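PDB 2HC9: leucine aminopeptidase 1 from Caenorhabditis elegans, which releases N-terminal amino acids, preferably leucine, from peptides as a zinc-dependent M17 aminopeptidase, and probably serves as a digestive enzyme. Local coordinates for residues I10-G24 / I100-F114. The protein carries 1 engineered substitution. Sequence-based numbering, arbitrary orientation. Where two conformers were deposited one is given.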
loop_
_atom_site.group_PDB
_atom_site.type_symbol
_atom_site.label_atom_id
_atom_site.label_comp_id
_atom_site.label_asym_id
_atom_site.label_seq_id
_atom_site.Cartn_x
_atom_site.Cartn_y
_atom_site.Cartn_z
ATOM N N ILE A 10 46.356 18.772 -29.521
ATOM C CA ILE A 10 46.542 19.730 -28.421
ATOM C C ILE A 10 46.914 21.106 -28.983
ATOM O O ILE A 10 47.849 21.234 -29.786
ATOM C CB ILE A 10 47.626 19.269 -27.436
ATOM C CG1 ILE A 10 47.245 17.949 -26.761
ATOM C CG2 ILE A 10 47.935 20.365 -26.381
ATOM C CD1 ILE A 10 48.409 17.300 -26.038
ATOM N N GLN A 11 46.154 22.126 -28.593
ATOM C CA GLN A 11 46.451 23.492 -28.987
ATOM C C GLN A 11 46.301 24.385 -27.780
ATOM O O GLN A 11 45.793 23.939 -26.754
ATOM C CB GLN A 11 45.500 23.890 -30.115
ATOM C CG GLN A 11 45.707 22.990 -31.316
ATOM C CD GLN A 11 44.588 23.064 -32.285
ATOM O OE1 GLN A 11 44.197 24.156 -32.670
ATOM N NE2 GLN A 11 44.051 21.897 -32.701
ATOM N N ALA A 12 46.757 25.633 -27.881
ATOM C CA ALA A 12 46.638 26.574 -26.756
ATOM C C ALA A 12 45.169 26.934 -26.552
ATOM O O ALA A 12 44.365 26.861 -27.490
ATOM C CB ALA A 12 47.462 27.849 -27.009
ATOM N N VAL A 13 44.824 27.325 -25.331
ATOM C CA VAL A 13 43.493 27.863 -25.074
ATOM C C VAL A 13 43.596 29.359 -24.808
ATOM O O VAL A 13 44.691 29.912 -24.783
ATOM C CB VAL A 13 42.746 27.085 -23.948
ATOM C CG1 VAL A 13 42.696 25.593 -24.313
ATOM C CG2 VAL A 13 43.448 27.265 -22.611
ATOM N N GLY A 14 42.467 30.019 -24.618
ATOM C CA GLY A 14 42.486 31.469 -24.351
ATOM C C GLY A 14 43.288 31.900 -23.132
ATOM O O GLY A 14 43.687 31.073 -22.288
ATOM N N ASP A 15 43.529 33.205 -23.040
ATOM C CA ASP A 15 43.787 33.870 -21.770
ATOM C C ASP A 15 42.700 33.494 -20.763
ATOM O O ASP A 15 41.566 33.172 -21.142
ATOM C CB ASP A 15 43.766 35.394 -21.969
ATOM C CG ASP A 15 44.967 35.902 -22.747
ATOM O OD1 ASP A 15 46.069 35.324 -22.603
ATOM O OD2 ASP A 15 44.810 36.889 -23.499
ATOM N N GLY A 16 43.041 33.543 -19.486
ATOM C CA GLY A 16 42.037 33.378 -18.446
ATOM C C GLY A 16 42.298 32.100 -17.673
ATOM O O GLY A 16 42.942 31.177 -18.189
ATOM N N LEU A 17 41.813 32.063 -16.434
ATOM C CA LEU A 17 42.031 30.926 -15.537
ATOM C C LEU A 17 41.507 29.669 -16.218
ATOM O O LEU A 17 40.369 29.644 -16.715
ATOM C CB LEU A 17 41.296 31.137 -14.212
ATOM C CG LEU A 17 41.651 30.164 -13.080
ATOM C CD1 LEU A 17 43.148 30.244 -12.712
ATOM C CD2 LEU A 17 40.771 30.479 -11.847
ATOM N N THR A 18 42.354 28.649 -16.256
ATOM C CA THR A 18 42.073 27.417 -17.002
ATOM C C THR A 18 42.099 26.223 -16.061
ATOM O O THR A 18 43.042 26.050 -15.277
ATOM C CB THR A 18 43.117 27.203 -18.085
ATOM O OG1 THR A 18 43.055 28.308 -18.977
ATOM C CG2 THR A 18 42.876 25.901 -18.845
ATOM N N SER A 19 41.035 25.428 -16.123
ATOM C CA SER A 19 41.015 24.084 -15.546
ATOM C C SER A 19 41.464 23.064 -16.573
ATOM O O SER A 19 41.033 23.112 -17.730
ATOM C CB SER A 19 39.604 23.689 -15.105
ATOM O OG SER A 19 39.589 22.316 -14.739
ATOM N N LEU A 20 42.305 22.128 -16.152
ATOM C CA LEU A 20 42.809 21.130 -17.069
ATOM C C LEU A 20 42.331 19.742 -16.654
ATOM O O LEU A 20 42.519 19.317 -15.508
ATOM C CB LEU A 20 44.350 21.137 -17.088
ATOM C CG LEU A 20 45.000 19.974 -17.850
ATOM C CD1 LEU A 20 44.726 20.091 -19.342
ATOM C CD2 LEU A 20 46.529 19.903 -17.590
ATOM N N ILE A 21 41.743 19.015 -17.593
ATOM C CA ILE A 21 41.380 17.628 -17.311
ATOM C C ILE A 21 41.975 16.712 -18.372
ATOM O O ILE A 21 41.681 16.854 -19.562
ATOM C CB ILE A 21 39.837 17.456 -17.195
ATOM C CG1 ILE A 21 39.316 18.303 -16.027
ATOM C CG2 ILE A 21 39.465 15.952 -17.022
ATOM C CD1 ILE A 21 37.841 18.431 -15.978
ATOM N N ILE A 22 42.834 15.791 -17.930
ATOM C CA ILE A 22 43.449 14.803 -18.830
ATOM C C ILE A 22 42.683 13.481 -18.763
ATOM O O ILE A 22 42.382 12.987 -17.676
ATOM C CB ILE A 22 44.942 14.548 -18.466
ATOM C CG1 ILE A 22 45.705 15.876 -18.470
ATOM C CG2 ILE A 22 45.596 13.517 -19.439
ATOM C CD1 ILE A 22 47.026 15.820 -17.680
ATOM N N VAL A 23 42.364 12.921 -19.927
ATOM C CA VAL A 23 41.547 11.708 -19.990
ATOM C C VAL A 23 42.186 10.636 -20.873
ATOM O O VAL A 23 42.605 10.910 -22.006
ATOM C CB VAL A 23 40.116 12.027 -20.507
ATOM C CG1 VAL A 23 39.211 10.755 -20.433
ATOM C CG2 VAL A 23 39.522 13.195 -19.727
ATOM N N GLY A 24 42.269 9.408 -20.358
ATOM C CA GLY A 24 42.747 8.299 -21.188
ATOM C C GLY A 24 42.578 6.938 -20.526
ATOM O O GLY A 24 42.563 6.837 -19.312
ATOM N N ILE A 100 32.792 16.646 -11.044
ATOM C CA ILE A 100 33.765 17.719 -10.954
ATOM C C ILE A 100 33.103 19.089 -11.056
ATOM O O ILE A 100 32.305 19.341 -11.952
ATOM C CB ILE A 100 34.888 17.574 -11.983
ATOM C CG1 ILE A 100 35.700 16.307 -11.687
ATOM C CG2 ILE A 100 35.795 18.831 -11.990
ATOM C CD1 ILE A 100 36.718 15.998 -12.791
ATOM N N ASN A 101 33.463 19.966 -10.121
ATOM C CA ASN A 101 33.112 21.381 -10.204
ATOM C C ASN A 101 34.326 22.253 -10.456
ATOM O O ASN A 101 35.431 21.929 -10.002
ATOM C CB ASN A 101 32.392 21.799 -8.933
ATOM C CG ASN A 101 31.075 21.067 -8.756
ATOM O OD1 ASN A 101 30.352 20.814 -9.721
ATOM N ND2 ASN A 101 30.776 20.691 -7.517
ATOM N N TYR A 102 34.137 23.343 -11.197
ATOM C CA TYR A 102 35.249 24.260 -11.519
ATOM C C TYR A 102 35.126 25.498 -10.621
ATOM O O TYR A 102 34.007 25.966 -10.350
ATOM C CB TYR A 102 35.216 24.657 -13.013
ATOM C CG TYR A 102 35.086 23.458 -13.911
ATOM C CD1 TYR A 102 36.192 22.648 -14.170
ATOM C CD2 TYR A 102 33.845 23.102 -14.482
ATOM C CE1 TYR A 102 36.084 21.524 -14.958
ATOM C CE2 TYR A 102 33.727 21.942 -15.298
ATOM C CZ TYR A 102 34.863 21.170 -15.524
ATOM O OH TYR A 102 34.810 20.036 -16.307
ATOM N N PRO A 103 36.266 26.031 -10.138
ATOM C CA PRO A 103 36.173 27.267 -9.364
ATOM C C PRO A 103 35.366 28.343 -10.076
ATOM O O PRO A 103 35.374 28.440 -11.300
ATOM C CB PRO A 103 37.639 27.689 -9.174
ATOM C CG PRO A 103 38.392 26.396 -9.238
ATOM C CD PRO A 103 37.659 25.550 -10.258
ATOM N N GLU A 104 34.647 29.122 -9.283
ATOM C CA GLU A 104 33.769 30.196 -9.739
ATOM C C GLU A 104 34.391 31.067 -10.858
ATOM O O GLU A 104 33.717 31.458 -11.811
ATOM C CB GLU A 104 33.432 31.015 -8.475
ATOM C CG GLU A 104 32.788 32.340 -8.628
ATOM C CD GLU A 104 33.756 33.418 -9.035
ATOM O OE1 GLU A 104 34.734 33.718 -8.296
ATOM O OE2 GLU A 104 33.517 33.961 -10.118
ATOM N N ASP A 105 35.677 31.374 -10.745
ATOM C CA ASP A 105 36.313 32.289 -11.691
ATOM C C ASP A 105 37.084 31.602 -12.830
ATOM O O ASP A 105 37.824 32.256 -13.574
ATOM C CB ASP A 105 37.238 33.263 -10.945
ATOM C CG ASP A 105 38.284 32.552 -10.086
ATOM O OD1 ASP A 105 38.157 31.330 -9.843
ATOM O OD2 ASP A 105 39.254 33.219 -9.652
ATOM N N THR A 106 36.926 30.287 -12.967
ATOM C CA THR A 106 37.405 29.584 -14.162
ATOM C C THR A 106 36.824 30.178 -15.453
ATOM O O THR A 106 35.611 30.360 -15.566
ATOM C CB THR A 106 37.026 28.090 -14.102
ATOM O OG1 THR A 106 37.514 27.529 -12.876
ATOM C CG2 THR A 106 37.635 27.343 -15.281
ATOM N N LYS A 107 37.692 30.466 -16.423
ATOM C CA LYS A 107 37.245 30.929 -17.742
ATOM C C LYS A 107 37.211 29.783 -18.749
ATOM O O LYS A 107 36.288 29.706 -19.577
ATOM C CB LYS A 107 38.180 32.046 -18.273
ATOM C CG LYS A 107 38.348 33.236 -17.338
ATOM C CD LYS A 107 37.006 33.862 -16.972
ATOM C CE LYS A 107 37.202 35.106 -16.104
ATOM N NZ LYS A 107 35.971 35.954 -15.974
ATOM N N ASN A 108 38.245 28.937 -18.695
ATOM C CA ASN A 108 38.484 27.887 -19.695
ATOM C C ASN A 108 38.533 26.508 -19.038
ATOM O O ASN A 108 39.158 26.327 -17.981
ATOM C CB ASN A 108 39.833 28.106 -20.399
ATOM C CG ASN A 108 39.992 29.520 -20.931
ATOM O OD1 ASN A 108 40.954 30.219 -20.600
ATOM N ND2 ASN A 108 39.063 29.941 -21.763
ATOM N N VAL A 109 37.902 25.523 -19.675
ATOM C CA VAL A 109 38.199 24.117 -19.360
ATOM C C VAL A 109 38.873 23.447 -20.542
ATOM O O VAL A 109 38.339 23.419 -21.647
ATOM C CB VAL A 109 36.965 23.323 -18.939
ATOM C CG1 VAL A 109 37.399 21.936 -18.400
ATOM C CG2 VAL A 109 36.225 24.102 -17.864
ATOM N N HIS A 110 40.062 22.925 -20.297
ATOM C CA HIS A 110 40.834 22.306 -21.350
ATOM C C HIS A 110 40.887 20.785 -21.107
ATOM O O HIS A 110 41.452 20.341 -20.088
ATOM C CB HIS A 110 42.254 22.897 -21.338
ATOM C CG HIS A 110 43.053 22.580 -22.570
ATOM N ND1 HIS A 110 44.380 22.930 -22.701
ATOM C CD2 HIS A 110 42.710 21.965 -23.729
ATOM C CE1 HIS A 110 44.822 22.539 -23.887
ATOM N NE2 HIS A 110 43.832 21.949 -24.528
ATOM N N PHE A 111 40.294 20.013 -22.017
ATOM C CA PHE A 111 40.451 18.542 -21.999
ATOM C C PHE A 111 41.550 18.131 -22.945
ATOM O O PHE A 111 41.561 18.528 -24.116
ATOM C CB PHE A 111 39.159 17.792 -22.380
ATOM C CG PHE A 111 38.058 17.979 -21.373
ATOM C CD1 PHE A 111 37.847 17.032 -20.373
ATOM C CD2 PHE A 111 37.293 19.150 -21.383
ATOM C CE1 PHE A 111 36.862 17.242 -19.399
ATOM C CE2 PHE A 111 36.303 19.372 -20.424
ATOM C CZ PHE A 111 36.077 18.420 -19.428
ATOM N N VAL A 112 42.441 17.299 -22.428
ATOM C CA VAL A 112 43.358 16.551 -23.280
ATOM C C VAL A 112 42.902 15.092 -23.281
ATOM O O VAL A 112 43.052 14.373 -22.281
ATOM C CB VAL A 112 44.808 16.645 -22.802
ATOM C CG1 VAL A 112 45.699 15.801 -23.738
ATOM C CG2 VAL A 112 45.274 18.125 -22.812
ATOM N N LEU A 113 42.346 14.693 -24.405
ATOM C CA LEU A 113 41.755 13.354 -24.560
ATOM C C LEU A 113 42.680 12.449 -25.370
ATOM O O LEU A 113 42.777 12.580 -26.596
ATOM C CB LEU A 113 40.375 13.456 -25.228
ATOM C CG LEU A 113 39.658 12.126 -25.575
ATOM C CD1 LEU A 113 39.385 11.301 -24.302
ATOM C CD2 LEU A 113 38.348 12.417 -26.293
ATOM N N PHE A 114 43.329 11.510 -24.677
ATOM C CA PHE A 114 44.155 10.494 -25.347
ATOM C C PHE A 114 43.296 9.281 -25.663
ATOM O O PHE A 114 43.098 8.426 -24.821
ATOM C CB PHE A 114 45.298 10.056 -24.435
ATOM C CG PHE A 114 46.306 11.137 -24.169
ATOM C CD1 PHE A 114 47.211 11.521 -25.161
ATOM C CD2 PHE A 114 46.376 11.740 -22.915
ATOM C CE1 PHE A 114 48.169 12.526 -24.916
ATOM C CE2 PHE A 114 47.329 12.744 -22.650
ATOM C CZ PHE A 114 48.229 13.132 -23.658
#
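Val13 lies over one face of the His110 imidazole, its CG1 3.5 Å from the ring centroid and 9° off the normal, a CH-pi contact. With CG anti to the backbone N (chi1 -166°), the His110 ring comes against the 10-16 loop, His110 CE1 3.3 Å from Gln11 O; NE2 is hydrogen-bonded to Asp149 on the neighbouring strand. On this same face of the sheet, Ile22 CG2 meets the edge of the Phe114 ring, in its plane. On the opposite face, the Tyr102 ring takes Val109 CG2 over the centre of one side and receives Ile21 CD1 at its edge, 3.4 Å from Tyr102 OH. Ile21 also runs alongside Phe111, Ile21 CB 3.7 Å from Phe111 CE1. These layers flank parallel strands 18-24 and 108-114, central in the mixed sheet of the N-terminal, macro-clan domain, well away from the zinc site. Ser19, Ile21 and Val23 each bond to the residues before and after the one they face, the rule for parallel strands; His110 N to Ser19 O is nearly straight (2.8 Å, 176°). Just ahead of Thr18, Leu17 O accepts from both Lys107 N and Asn108 N. Thr18 OG1 turns back to Gly16 O (3.0 Å), and Thr18 CG2 packs 4.0 Å from His110 CB; a valine here would probably leave Gly16 O without that hydroxyl and the loop less firmly held. Nearby, Asp105 salt-bridges Arg58 of the second subunit.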